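Chorismate synthase (Campylobacter jejuni, PDB 1SQ1) probably catalyses the last step of the shikimate pathway, turning 5-enolpyruvylshikimate-3-phosphate into chorismate and phosphate with reduced FMN as cofactor. Local coordinates at residues 177-182 with 324-329; 218-223 with 344-349; 224-229 with 337-342. One frame throughout, in Å; residues are numbered along the deposited sequence.

How the contacts relate
All three contacts meet on helix 325-346: contact 1 at its first residues, contact 3 past its middle, contact 2 where it ends. Contact 1 lies across the chain's centre from the other two, its centre about 31 Å from that of contact 2 and about 23 Å from that of contact 3. Contacts 2 and 3 are neighbours, with centres about 9 Å apart and L218, E220 and L346 packing on L226, K225 and K229. Along the chain contact 3 is nested inside contact 2, whereas contact 1 crosses both. One helix thus joins the surroundings of the predicted cofactor sites, near contact 1, to the subunit interfaces around contacts 2 and 3.

Contact 1 (177-182 with 324-329); sequences EIFCLD and VGVRGS
The carbonyl oxygen of V326 is held twice by S329, and both residues face F179 from one helical turn. S329 N donates to V326 O at 3.0 Å and S329 OG at 2.8 Å, the hydroxyl lying in the carbonyl plane with a C=O...OG angle of 159°. OG can bend back to this oxygen because it sits between its own backbone N and carbonyl carbon, chi1 76°. The same hydroxyl oxygen then comes near the F179 ring, 3.4 Å from F179 CD1, at a slant that is neither face-on nor edge-on. V326 CG1 reaches the ring equally obliquely, touching F179 CD1 at 3.7 Å and CE1 at the same distance. CD1 thus meets a methyl and a hydroxyl, from residues one turn apart, coming from directions roughly at right angles. Here the loop between helices 170-175 and 186-198 meets the start of helix 325-346, the longest helix of the modelled chain, and S329 also touches V207 of strand 205-212. F179 adopts the left-handed helical region of the backbone, and its CB is directed toward helix 325-346. The second methyl of V326 works on the other neighbour: V326 CG2 packs on I178 CB at 4.1 Å, and the rest of the I178 chain leads away to F189 and K190 of helix 186-198. No hydrogen bond joins the two segments. The side chain of F179 lies about 7 Å from that of R46, a predicted NADP(+)-binding residue, and V326 about 9 Å from T295, predicted to bind FMN.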
ATOM      1  N   GLU A 177      28.607  28.589   2.103  1.00 75.01           N
ATOM      2  CA  GLU A 177      29.066  27.329   2.663  1.00 74.55           C
ATOM      3  C   GLU A 177      28.000  26.759   3.575  1.00 73.10           C
ATOM      4  O   GLU A 177      28.054  25.589   3.941  1.00 72.54           O
ATOM      5  CB  GLU A 177      30.352  27.528   3.467  1.00 76.43           C
ATOM      6  CG  GLU A 177      31.349  28.476   2.827  1.00 81.25           C
ATOM      7  CD  GLU A 177      31.224  29.902   3.356  1.00 84.93           C
ATOM      8  OE1 GLU A 177      30.094  30.451   3.360  1.00 85.43           O
ATOM      9  OE2 GLU A 177      32.264  30.477   3.764  1.00 86.07           O
ATOM     10  N   ILE A 178      27.033  27.589   3.954  1.00 71.17           N
ATOM     11  CA  ILE A 178      25.968  27.126   4.837  1.00 69.50           C
ATOM     12  C   ILE A 178      24.566  27.336   4.259  1.00 68.80           C
ATOM     13  O   ILE A 178      23.561  27.174   4.955  1.00 70.38           O
ATOM     14  CB  ILE A 178      26.072  27.784   6.247  1.00 67.82           C
ATOM     15  CG1 ILE A 178      26.111  29.305   6.130  1.00 68.18           C
ATOM     16  CG2 ILE A 178      27.317  27.293   6.948  1.00 64.68           C
ATOM     17  CD1 ILE A 178      26.123  30.018   7.472  1.00 66.41           C
ATOM     18  N   PHE A 179      24.508  27.685   2.977  1.00 66.65           N
ATOM     19  CA  PHE A 179      23.238  27.894   2.281  1.00 64.76           C
ATOM     20  C   PHE A 179      22.427  29.060   2.837  1.00 65.47           C
ATOM     21  O   PHE A 179      21.198  29.066   2.752  1.00 66.83           O
ATOM     22  CB  PHE A 179      22.396  26.611   2.326  1.00 61.67           C
ATOM     23  CG  PHE A 179      23.160  25.368   1.939  1.00 59.30           C
ATOM     24  CD1 PHE A 179      23.337  24.330   2.855  1.00 57.04           C
ATOM     25  CD2 PHE A 179      23.734  25.245   0.673  1.00 57.70           C
ATOM     26  CE1 PHE A 179      24.074  23.194   2.520  1.00 54.92           C
ATOM     27  CE2 PHE A 179      24.473  24.111   0.330  1.00 54.90           C
ATOM     28  CZ  PHE A 179      24.644  23.086   1.256  1.00 54.36           C
ATOM     29  N   CYS A 180      23.118  30.047   3.392  1.00 65.11           N
ATOM     30  CA  CYS A 180      22.476  31.229   3.955  1.00 65.08           C
ATOM     31  C   CYS A 180      21.572  31.912   2.923  1.00 65.24           C
ATOM     32  O   CYS A 180      21.945  32.030   1.761  1.00 65.69           O
ATOM     33  CB  CYS A 180      23.552  32.211   4.432  1.00 65.59           C
ATOM     34  SG  CYS A 180      22.924  33.753   5.164  1.00 64.46           S
ATOM     35  N   LEU A 181      20.392  32.358   3.356  1.00 65.83           N
ATOM     36  CA  LEU A 181      19.430  33.045   2.479  1.00 66.30           C
ATOM     37  C   LEU A 181      19.325  34.542   2.789  1.00 66.15           C
ATOM     38  O   LEU A 181      18.596  35.271   2.119  1.00 65.55           O
ATOM     39  CB  LEU A 181      18.033  32.414   2.600  1.00 65.44           C
ATOM     40  CG  LEU A 181      17.844  30.977   2.108  1.00 64.64           C
ATOM     41  CD1 LEU A 181      16.424  30.522   2.386  1.00 64.41           C
ATOM     42  CD2 LEU A 181      18.147  30.903   0.625  1.00 63.65           C
ATOM     43  N   ASP A 182      20.041  34.982   3.819  1.00 67.49           N
ATOM     44  CA  ASP A 182      20.059  36.383   4.230  1.00 69.43           C
ATOM     45  C   ASP A 182      21.532  36.751   4.402  1.00 71.72           C
ATOM     46  O   ASP A 182      22.126  36.481   5.441  1.00 73.27           O
ATOM     47  CB  ASP A 182      19.319  36.569   5.562  1.00 68.39           C
ATOM     48  CG  ASP A 182      18.923  38.015   5.810  1.00 69.04           C
ATOM     49  OD1 ASP A 182      18.389  38.331   6.893  1.00 68.60           O
ATOM     50  OD2 ASP A 182      19.135  38.843   4.909  1.00 70.36           O
ATOM     51  N   VAL A 324      23.200  20.449  12.348  1.00 73.72           N
ATOM     52  CA  VAL A 324      22.788  19.550  11.283  1.00 71.39           C
ATOM     53  C   VAL A 324      21.699  20.145  10.400  1.00 69.22           C
ATOM     54  O   VAL A 324      21.353  19.579   9.370  1.00 68.67           O
ATOM     55  CB  VAL A 324      22.320  18.199  11.870  1.00 72.41           C
ATOM     56  CG1 VAL A 324      21.012  18.375  12.643  1.00 72.46           C
ATOM     57  CG2 VAL A 324      22.177  17.179  10.765  1.00 73.80           C
ATOM     58  N   GLY A 325      21.158  21.288  10.803  1.00 68.04           N
ATOM     59  CA  GLY A 325      20.133  21.935  10.003  1.00 67.34           C
ATOM     60  C   GLY A 325      20.685  22.424   8.669  1.00 68.57           C
ATOM     61  O   GLY A 325      19.930  22.744   7.753  1.00 68.35           O
ATOM     62  N   VAL A 326      22.006  22.499   8.551  1.00 69.68           N
ATOM     63  CA  VAL A 326      22.608  22.934   7.303  1.00 69.23           C
ATOM     64  C   VAL A 326      22.528  21.771   6.331  1.00 69.77           C
ATOM     65  O   VAL A 326      21.945  21.910   5.263  1.00 72.45           O
ATOM     66  CB  VAL A 326      24.078  23.372   7.491  1.00 68.57           C
ATOM     67  CG1 VAL A 326      24.760  23.513   6.139  1.00 68.21           C
ATOM     68  CG2 VAL A 326      24.126  24.704   8.219  1.00 66.67           C
ATOM     69  N   ARG A 327      23.105  20.628   6.703  1.00 69.89           N
ATOM     70  CA  ARG A 327      23.064  19.428   5.861  1.00 68.22           C
ATOM     71  C   ARG A 327      21.588  19.084   5.657  1.00 65.72           C
ATOM     72  O   ARG A 327      21.179  18.649   4.585  1.00 65.85           O
ATOM     73  CB  ARG A 327      23.788  18.254   6.553  1.00 70.04           C
ATOM     74  CG  ARG A 327      23.854  16.949   5.750  1.00 74.69           C
ATOM     75  CD  ARG A 327      24.524  15.782   6.544  1.00 80.58           C
ATOM     76  NE  ARG A 327      23.553  14.829   7.119  1.00 85.06           N
ATOM     77  CZ  ARG A 327      23.865  13.661   7.702  1.00 86.24           C
ATOM     78  NH1 ARG A 327      25.134  13.274   7.804  1.00 86.33           N
ATOM     79  NH2 ARG A 327      22.906  12.863   8.176  1.00 83.59           N
ATOM     80  N   GLY A 328      20.789  19.318   6.690  1.00 62.01           N
ATOM     81  CA  GLY A 328      19.373  19.014   6.614  1.00 60.36           C
ATOM     82  C   GLY A 328      18.621  19.765   5.539  1.00 59.08           C
ATOM     83  O   GLY A 328      17.609  19.280   5.035  1.00 59.11           O
ATOM     84  N   SER A 329      19.091  20.956   5.190  1.00 58.04           N
ATOM     85  CA  SER A 329      18.415  21.733   4.163  1.00 56.65           C
ATOM     86  C   SER A 329      18.547  20.985   2.842  1.00 56.69           C
ATOM     87  O   SER A 329      17.610  20.965   2.040  1.00 57.34           O
ATOM     88  CB  SER A 329      19.041  23.113   4.020  1.00 56.02           C
ATOM     89  OG  SER A 329      20.268  23.033   3.316  1.00 58.16           O
TER

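Contact 2 (218-223 with 344-349); sequences LGEVLY and LLLNAS
Two flat groups, the E220 carboxylate and the N347 side-chain amide, stand near each other with their planes turned by about 52°. Over one face of the carboxylate lie the CB and carbonyl oxygen of L346, with E220 OE1 3.8 Å from L346 O. N347 OD1 is on the other side of that plane and closer to it, 4.1 Å from E220 OE1. No hydrogen bond joins the two segments. With E220 CG beside the backbone N (chi1 -72°), CG meets L346 CD1 at 3.9 Å; the bend at chi2 then directs the carboxylate. At the other end of the contact L218 CD2 presses on the helix backbone, 3.6 Å from L344 CA, and more loosely on L344 CB at 4.3 Å. The gathered oxygens would tend to disfavour a charged carboxylate, but R7 of the third subunit donates to L346 O and makes a long, weak ion pair with E220 OE2. Y359 of the same neighbouring subunit bonds to L344 O and weakly to N347 ND2. What results is a loop packed on the C-terminal end of helix 325-346, where the carbonyls of L344 and L346 are bonded by the third subunit, at a subunit interface of the homotetramer.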
ATOM      1  N   LEU A 218      -1.548  19.090  -8.288  1.00 56.46           N
ATOM      2  CA  LEU A 218      -0.669  18.079  -7.722  1.00 55.95           C
ATOM      3  C   LEU A 218      -1.099  17.779  -6.284  1.00 57.03           C
ATOM      4  O   LEU A 218      -1.083  18.657  -5.424  1.00 59.18           O
ATOM      5  CB  LEU A 218       0.774  18.558  -7.745  1.00 54.10           C
ATOM      6  CG  LEU A 218       1.383  18.556  -9.142  1.00 53.33           C
ATOM      7  CD1 LEU A 218       2.816  19.048  -9.086  1.00 51.72           C
ATOM      8  CD2 LEU A 218       1.332  17.145  -9.704  1.00 53.17           C
ATOM      9  N   GLY A 219      -1.486  16.537  -6.025  1.00 58.09           N
ATOM     10  CA  GLY A 219      -1.924  16.164  -4.696  1.00 58.82           C
ATOM     11  C   GLY A 219      -3.224  15.393  -4.732  1.00 60.67           C
ATOM     12  O   GLY A 219      -4.191  15.818  -5.363  1.00 61.32           O
ATOM     13  N   GLU A 220      -3.238  14.252  -4.051  1.00 62.66           N
ATOM     14  CA  GLU A 220      -4.410  13.376  -3.978  1.00 64.95           C
ATOM     15  C   GLU A 220      -5.293  13.742  -2.793  1.00 63.97           C
ATOM     16  O   GLU A 220      -5.023  13.331  -1.668  1.00 64.74           O
ATOM     17  CB  GLU A 220      -3.962  11.921  -3.833  1.00 68.36           C
ATOM     18  CG  GLU A 220      -3.354  11.321  -5.095  1.00 71.55           C
ATOM     19  CD  GLU A 220      -4.335  11.312  -6.251  1.00 73.25           C
ATOM     20  OE1 GLU A 220      -4.044  11.965  -7.282  1.00 74.89           O
ATOM     21  OE2 GLU A 220      -5.390  10.643  -6.127  1.00 72.34           O
ATOM     22  N   VAL A 221      -6.359  14.484  -3.058  1.00 62.51           N
ATOM     23  CA  VAL A 221      -7.251  14.920  -2.001  1.00 60.77           C
ATOM     24  C   VAL A 221      -7.830  13.812  -1.140  1.00 62.24           C
ATOM     25  O   VAL A 221      -8.096  12.687  -1.597  1.00 56.83           O
ATOM     26  CB  VAL A 221      -8.429  15.737  -2.531  1.00 60.35           C
ATOM     27  CG1 VAL A 221      -9.574  14.816  -2.915  1.00 60.37           C
ATOM     28  CG2 VAL A 221      -8.880  16.716  -1.479  1.00 59.62           C
ATOM     29  N   LEU A 222      -8.023  14.219   0.119  1.00 64.74           N
ATOM     30  CA  LEU A 222      -8.536  13.461   1.245  1.00 62.35           C
ATOM     31  C   LEU A 222      -7.416  12.945   2.121  1.00 61.44           C
ATOM     32  O   LEU A 222      -7.096  13.578   3.128  1.00 63.20           O
ATOM     33  CB  LEU A 222      -9.455  12.342   0.788  1.00 63.83           C
ATOM     34  CG  LEU A 222     -10.896  12.717   1.172  1.00 66.25           C
ATOM     35  CD1 LEU A 222     -11.043  12.710   2.684  1.00 66.95           C
ATOM     36  CD2 LEU A 222     -11.257  14.104   0.647  1.00 65.40           C
ATOM     37  N   TYR A 223      -6.787  11.836   1.749  1.00 59.85           N
ATOM     38  CA  TYR A 223      -5.715  11.307   2.588  1.00 59.27           C
ATOM     39  C   TYR A 223      -4.348  11.103   1.939  1.00 59.87           C
ATOM     40  O   TYR A 223      -3.613  10.174   2.283  1.00 60.53           O
ATOM     41  CB  TYR A 223      -6.184  10.023   3.280  1.00 55.37           C
ATOM     42  CG  TYR A 223      -7.391  10.306   4.141  1.00 54.10           C
ATOM     43  CD1 TYR A 223      -7.316  11.223   5.196  1.00 53.81           C
ATOM     44  CD2 TYR A 223      -8.633   9.776   3.823  1.00 52.51           C
ATOM     45  CE1 TYR A 223      -8.455  11.614   5.895  1.00 55.36           C
ATOM     46  CE2 TYR A 223      -9.768  10.159   4.511  1.00 55.25           C
ATOM     47  CZ  TYR A 223      -9.678  11.079   5.542  1.00 55.81           C
ATOM     48  OH  TYR A 223     -10.826  11.468   6.193  1.00 60.05           O
ATOM     49  N   LEU A 344       3.100  13.963  -9.211  1.00 60.08           N
ATOM     50  CA  LEU A 344       3.132  14.225 -10.646  1.00 59.64           C
ATOM     51  C   LEU A 344       2.678  12.991 -11.430  1.00 59.80           C
ATOM     52  O   LEU A 344       1.971  13.109 -12.434  1.00 60.06           O
ATOM     53  CB  LEU A 344       4.557  14.643 -11.045  1.00 59.48           C
ATOM     54  CG  LEU A 344       4.787  15.452 -12.319  1.00 56.34           C
ATOM     55  CD1 LEU A 344       6.209  15.979 -12.342  1.00 55.23           C
ATOM     56  CD2 LEU A 344       4.521  14.582 -13.502  1.00 56.39           C
ATOM     57  N   LEU A 345       3.086  11.813 -10.960  1.00 57.79           N
ATOM     58  CA  LEU A 345       2.708  10.560 -11.597  1.00 57.25           C
ATOM     59  C   LEU A 345       1.298  10.150 -11.142  1.00 57.65           C
ATOM     60  O   LEU A 345       0.485   9.687 -11.938  1.00 58.39           O
ATOM     61  CB  LEU A 345       3.731   9.477 -11.250  1.00 56.05           C
ATOM     62  CG  LEU A 345       5.153   9.794 -11.734  1.00 56.84           C
ATOM     63  CD1 LEU A 345       6.188   8.892 -11.070  1.00 56.33           C
ATOM     64  CD2 LEU A 345       5.201   9.635 -13.234  1.00 55.67           C
ATOM     65  N   LEU A 346       0.997  10.342  -9.865  1.00 57.53           N
ATOM     66  CA  LEU A 346      -0.316   9.995  -9.348  1.00 58.16           C
ATOM     67  C   LEU A 346      -1.449  10.738 -10.034  1.00 59.95           C
ATOM     68  O   LEU A 346      -2.508  10.176 -10.287  1.00 58.66           O
ATOM     69  CB  LEU A 346      -0.394  10.301  -7.862  1.00 56.93           C
ATOM     70  CG  LEU A 346       0.358   9.365  -6.930  1.00 56.06           C
ATOM     71  CD1 LEU A 346       0.228   9.900  -5.514  1.00 54.01           C
ATOM     72  CD2 LEU A 346      -0.198   7.951  -7.050  1.00 52.89           C
ATOM     73  N   ASN A 347      -1.222  12.012 -10.323  1.00 62.44           N
ATOM     74  CA  ASN A 347      -2.244  12.841 -10.934  1.00 64.75           C
ATOM     75  C   ASN A 347      -2.312  12.687 -12.452  1.00 66.57           C
ATOM     76  O   ASN A 347      -3.036  13.416 -13.132  1.00 66.09           O
ATOM     77  CB  ASN A 347      -1.976  14.293 -10.569  1.00 65.39           C
ATOM     78  CG  ASN A 347      -3.175  15.166 -10.774  1.00 66.40           C
ATOM     79  OD1 ASN A 347      -4.162  15.055 -10.046  1.00 68.37           O
ATOM     80  ND2 ASN A 347      -3.109  16.043 -11.771  1.00 66.25           N
ATOM     81  N   ALA A 348      -1.559  11.732 -12.983  1.00 67.74           N
ATOM     82  CA  ALA A 348      -1.535  11.506 -14.418  1.00 69.45           C
ATOM     83  C   ALA A 348      -2.899  11.106 -14.953  1.00 70.73           C
ATOM     84  O   ALA A 348      -3.478  11.790 -15.795  1.00 72.13           O
ATOM     85  CB  ALA A 348      -0.513  10.432 -14.750  1.00 68.86           C
ATOM     86  N   SER A 349      -3.405   9.993 -14.448  1.00 72.05           N
ATOM     87  CA  SER A 349      -4.687   9.449 -14.872  1.00 73.53           C
ATOM     88  C   SER A 349      -5.910   9.997 -14.128  1.00 74.16           C
ATOM     89  O   SER A 349      -6.892   9.280 -13.941  1.00 74.40           O
ATOM     90  CB  SER A 349      -4.637   7.921 -14.733  1.00 74.38           C
ATOM     91  OG  SER A 349      -4.140   7.536 -13.450  1.00 75.37           O
TER

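Contact 3 (224-229 with 337-342); sequences DKLDSK and RLVLAD
K229 runs across V339 and ends at D342. Its CB sits on V339 CG1 at 3.4 Å, and CG passes the same methyl at 4.3 Å. CD is still in touch, 3.9 Å from V339 CG1, while CE comes alongside L346 CD1. Bends at chi3 and chi4 (146° and -76°) then swing the ammonium group to the aspartate, and K229 NZ donates to D342 OD1 at 3.0 Å. This salt bridge arrives from above the carboxylate, 59° out of its plane, the two side chains crossing at about a right angle. D342 is held from elsewhere too: OD1 accepts from T6 N, and OD2 from R7 N and L8 N. Nearer the start of helix 226-235, L226 adds a further apolar contact. L226 CD1 rests on L340 CD2 at 3.8 Å and on V339 CG1 at 4.0 Å. Every touching residue is buried. With one ammonium and three backbone N-H groups around it, the D342 carboxylate would be favoured as the anion. D342 thereby joins helix 226-235, through K229, and the loop 6-8 to helix 325-346.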
ATOM      1  N   ASP A 224      -4.005  11.984   1.005  1.00 59.33           N
ATOM      2  CA  ASP A 224      -2.698  11.946   0.356  1.00 59.99           C
ATOM      3  C   ASP A 224      -2.466  13.308  -0.284  1.00 59.47           C
ATOM      4  O   ASP A 224      -1.928  13.428  -1.387  1.00 60.16           O
ATOM      5  CB  ASP A 224      -2.601  10.819  -0.681  1.00 61.36           C
ATOM      6  CG  ASP A 224      -1.150  10.373  -0.921  1.00 62.26           C
ATOM      7  OD1 ASP A 224      -0.301  10.617  -0.031  1.00 59.80           O
ATOM      8  OD2 ASP A 224      -0.862   9.763  -1.978  1.00 60.70           O
ATOM      9  N   LYS A 225      -2.890  14.330   0.457  1.00 57.25           N
ATOM     10  CA  LYS A 225      -2.781  15.726   0.073  1.00 52.43           C
ATOM     11  C   LYS A 225      -1.317  16.147  -0.014  1.00 51.61           C
ATOM     12  O   LYS A 225      -0.464  15.625   0.705  1.00 51.27           O
ATOM     13  CB  LYS A 225      -3.517  16.578   1.106  1.00 48.71           C
ATOM     14  CG  LYS A 225      -4.978  16.185   1.311  1.00 44.84           C
ATOM     15  CD  LYS A 225      -5.653  17.173   2.244  1.00 45.23           C
ATOM     16  CE  LYS A 225      -7.164  17.096   2.165  1.00 44.80           C
ATOM     17  NZ  LYS A 225      -7.800  18.130   3.045  1.00 44.68           N
ATOM     18  N   LEU A 226      -1.029  17.096  -0.894  1.00 49.91           N
ATOM     19  CA  LEU A 226       0.330  17.552  -1.064  1.00 47.55           C
ATOM     20  C   LEU A 226       0.941  18.091   0.231  1.00 48.96           C
ATOM     21  O   LEU A 226       2.125  17.879   0.494  1.00 50.02           O
ATOM     22  CB  LEU A 226       0.404  18.605  -2.165  1.00 44.88           C
ATOM     23  CG  LEU A 226       1.854  19.050  -2.367  1.00 44.69           C
ATOM     24  CD1 LEU A 226       2.691  17.865  -2.824  1.00 41.37           C
ATOM     25  CD2 LEU A 226       1.915  20.181  -3.357  1.00 45.62           C
ATOM     26  N   ASP A 227       0.164  18.793   1.049  1.00 49.19           N
ATOM     27  CA  ASP A 227       0.742  19.291   2.300  1.00 49.48           C
ATOM     28  C   ASP A 227       1.010  18.112   3.248  1.00 48.83           C
ATOM     29  O   ASP A 227       2.078  18.043   3.866  1.00 50.18           O
ATOM     30  CB  ASP A 227      -0.156  20.358   2.951  1.00 47.50           C
ATOM     31  CG  ASP A 227      -1.610  19.988   2.925  1.00 48.28           C
ATOM     32  OD1 ASP A 227      -2.450  20.821   3.319  1.00 47.89           O
ATOM     33  OD2 ASP A 227      -1.913  18.859   2.501  1.00 49.79           O
ATOM     34  N   SER A 228       0.063  17.177   3.348  1.00 47.02           N
ATOM     35  CA  SER A 228       0.249  15.990   4.191  1.00 46.59           C
ATOM     36  C   SER A 228       1.565  15.307   3.829  1.00 47.55           C
ATOM     37  O   SER A 228       2.450  15.165   4.665  1.00 50.24           O
ATOM     38  CB  SER A 228      -0.877  14.971   3.989  1.00 45.10           C
ATOM     39  OG  SER A 228      -2.081  15.370   4.615  1.00 46.12           O
ATOM     40  N   LYS A 229       1.680  14.876   2.578  1.00 46.70           N
ATOM     41  CA  LYS A 229       2.880  14.205   2.116  1.00 44.53           C
ATOM     42  C   LYS A 229       4.105  15.019   2.439  1.00 45.39           C
ATOM     43  O   LYS A 229       5.114  14.484   2.860  1.00 47.13           O
ATOM     44  CB  LYS A 229       2.825  13.990   0.606  1.00 42.99           C
ATOM     45  CG  LYS A 229       1.850  12.946   0.126  1.00 41.58           C
ATOM     46  CD  LYS A 229       1.695  13.027  -1.381  1.00 40.06           C
ATOM     47  CE  LYS A 229       1.469  11.657  -1.974  1.00 43.52           C
ATOM     48  NZ  LYS A 229       2.744  10.874  -2.021  1.00 44.36           N
ATOM     49  N   ARG A 337      11.385  16.843  -3.263  1.00 56.20           N
ATOM     50  CA  ARG A 337      11.532  16.455  -4.650  1.00 55.11           C
ATOM     51  C   ARG A 337      10.746  15.168  -4.846  1.00 54.52           C
ATOM     52  O   ARG A 337       9.817  15.131  -5.655  1.00 55.39           O
ATOM     53  CB  ARG A 337      12.996  16.196  -4.972  1.00 57.10           C
ATOM     54  CG  ARG A 337      13.460  16.803  -6.267  1.00 58.10           C
ATOM     55  CD  ARG A 337      14.114  18.162  -6.052  1.00 58.52           C
ATOM     56  NE  ARG A 337      15.514  18.062  -5.641  1.00 58.44           N
ATOM     57  CZ  ARG A 337      16.407  19.026  -5.868  1.00 60.08           C
ATOM     58  NH1 ARG A 337      16.032  20.139  -6.504  1.00 61.47           N
ATOM     59  NH2 ARG A 337      17.663  18.898  -5.457  1.00 57.03           N
ATOM     60  N   LEU A 338      11.119  14.122  -4.099  1.00 51.40           N
ATOM     61  CA  LEU A 338      10.456  12.820  -4.194  1.00 49.22           C
ATOM     62  C   LEU A 338       8.938  12.943  -4.156  1.00 49.21           C
ATOM     63  O   LEU A 338       8.235  12.387  -5.000  1.00 48.61           O
ATOM     64  CB  LEU A 338      10.923  11.903  -3.067  1.00 47.29           C
ATOM     65  CG  LEU A 338      12.368  11.387  -3.156  1.00 46.93           C
ATOM     66  CD1 LEU A 338      12.837  11.051  -1.767  1.00 45.09           C
ATOM     67  CD2 LEU A 338      12.480  10.164  -4.059  1.00 45.79           C
ATOM     68  N   VAL A 339       8.426  13.677  -3.178  1.00 49.11           N
ATOM     69  CA  VAL A 339       6.986  13.851  -3.077  1.00 48.29           C
ATOM     70  C   VAL A 339       6.406  14.430  -4.372  1.00 49.09           C
ATOM     71  O   VAL A 339       5.575  13.788  -5.017  1.00 48.79           O
ATOM     72  CB  VAL A 339       6.619  14.775  -1.907  1.00 47.31           C
ATOM     73  CG1 VAL A 339       5.111  14.902  -1.801  1.00 45.47           C
ATOM     74  CG2 VAL A 339       7.196  14.223  -0.617  1.00 47.76           C
ATOM     75  N   LEU A 340       6.838  15.635  -4.761  1.00 49.33           N
ATOM     76  CA  LEU A 340       6.316  16.263  -5.983  1.00 48.23           C
ATOM     77  C   LEU A 340       6.389  15.360  -7.216  1.00 49.25           C
ATOM     78  O   LEU A 340       5.427  15.282  -7.982  1.00 50.91           O
ATOM     79  CB  LEU A 340       7.037  17.580  -6.278  1.00 42.65           C
ATOM     80  CG  LEU A 340       6.583  18.761  -5.413  1.00 40.30           C
ATOM     81  CD1 LEU A 340       7.387  19.982  -5.772  1.00 32.81           C
ATOM     82  CD2 LEU A 340       5.092  19.007  -5.587  1.00 33.32           C
ATOM     83  N   ALA A 341       7.515  14.678  -7.404  1.00 48.64           N
ATOM     84  CA  ALA A 341       7.668  13.793  -8.542  1.00 48.33           C
ATOM     85  C   ALA A 341       6.738  12.616  -8.366  1.00 51.41           C
ATOM     86  O   ALA A 341       6.458  11.886  -9.315  1.00 52.53           O
ATOM     87  CB  ALA A 341       9.085  13.319  -8.639  1.00 48.70           C
ATOM     88  N   ASP A 342       6.270  12.414  -7.136  1.00 54.37           N
ATOM     89  CA  ASP A 342       5.349  11.317  -6.859  1.00 54.19           C
ATOM     90  C   ASP A 342       3.914  11.759  -7.201  1.00 53.08           C
ATOM     91  O   ASP A 342       3.202  11.038  -7.885  1.00 50.37           O
ATOM     92  CB  ASP A 342       5.477  10.872  -5.388  1.00 56.14           C
ATOM     93  CG  ASP A 342       4.605   9.656  -5.042  1.00 58.54           C
ATOM     94  OD1 ASP A 342       4.525   9.328  -3.837  1.00 60.08           O
ATOM     95  OD2 ASP A 342       4.001   9.032  -5.947  1.00 56.76           O
TER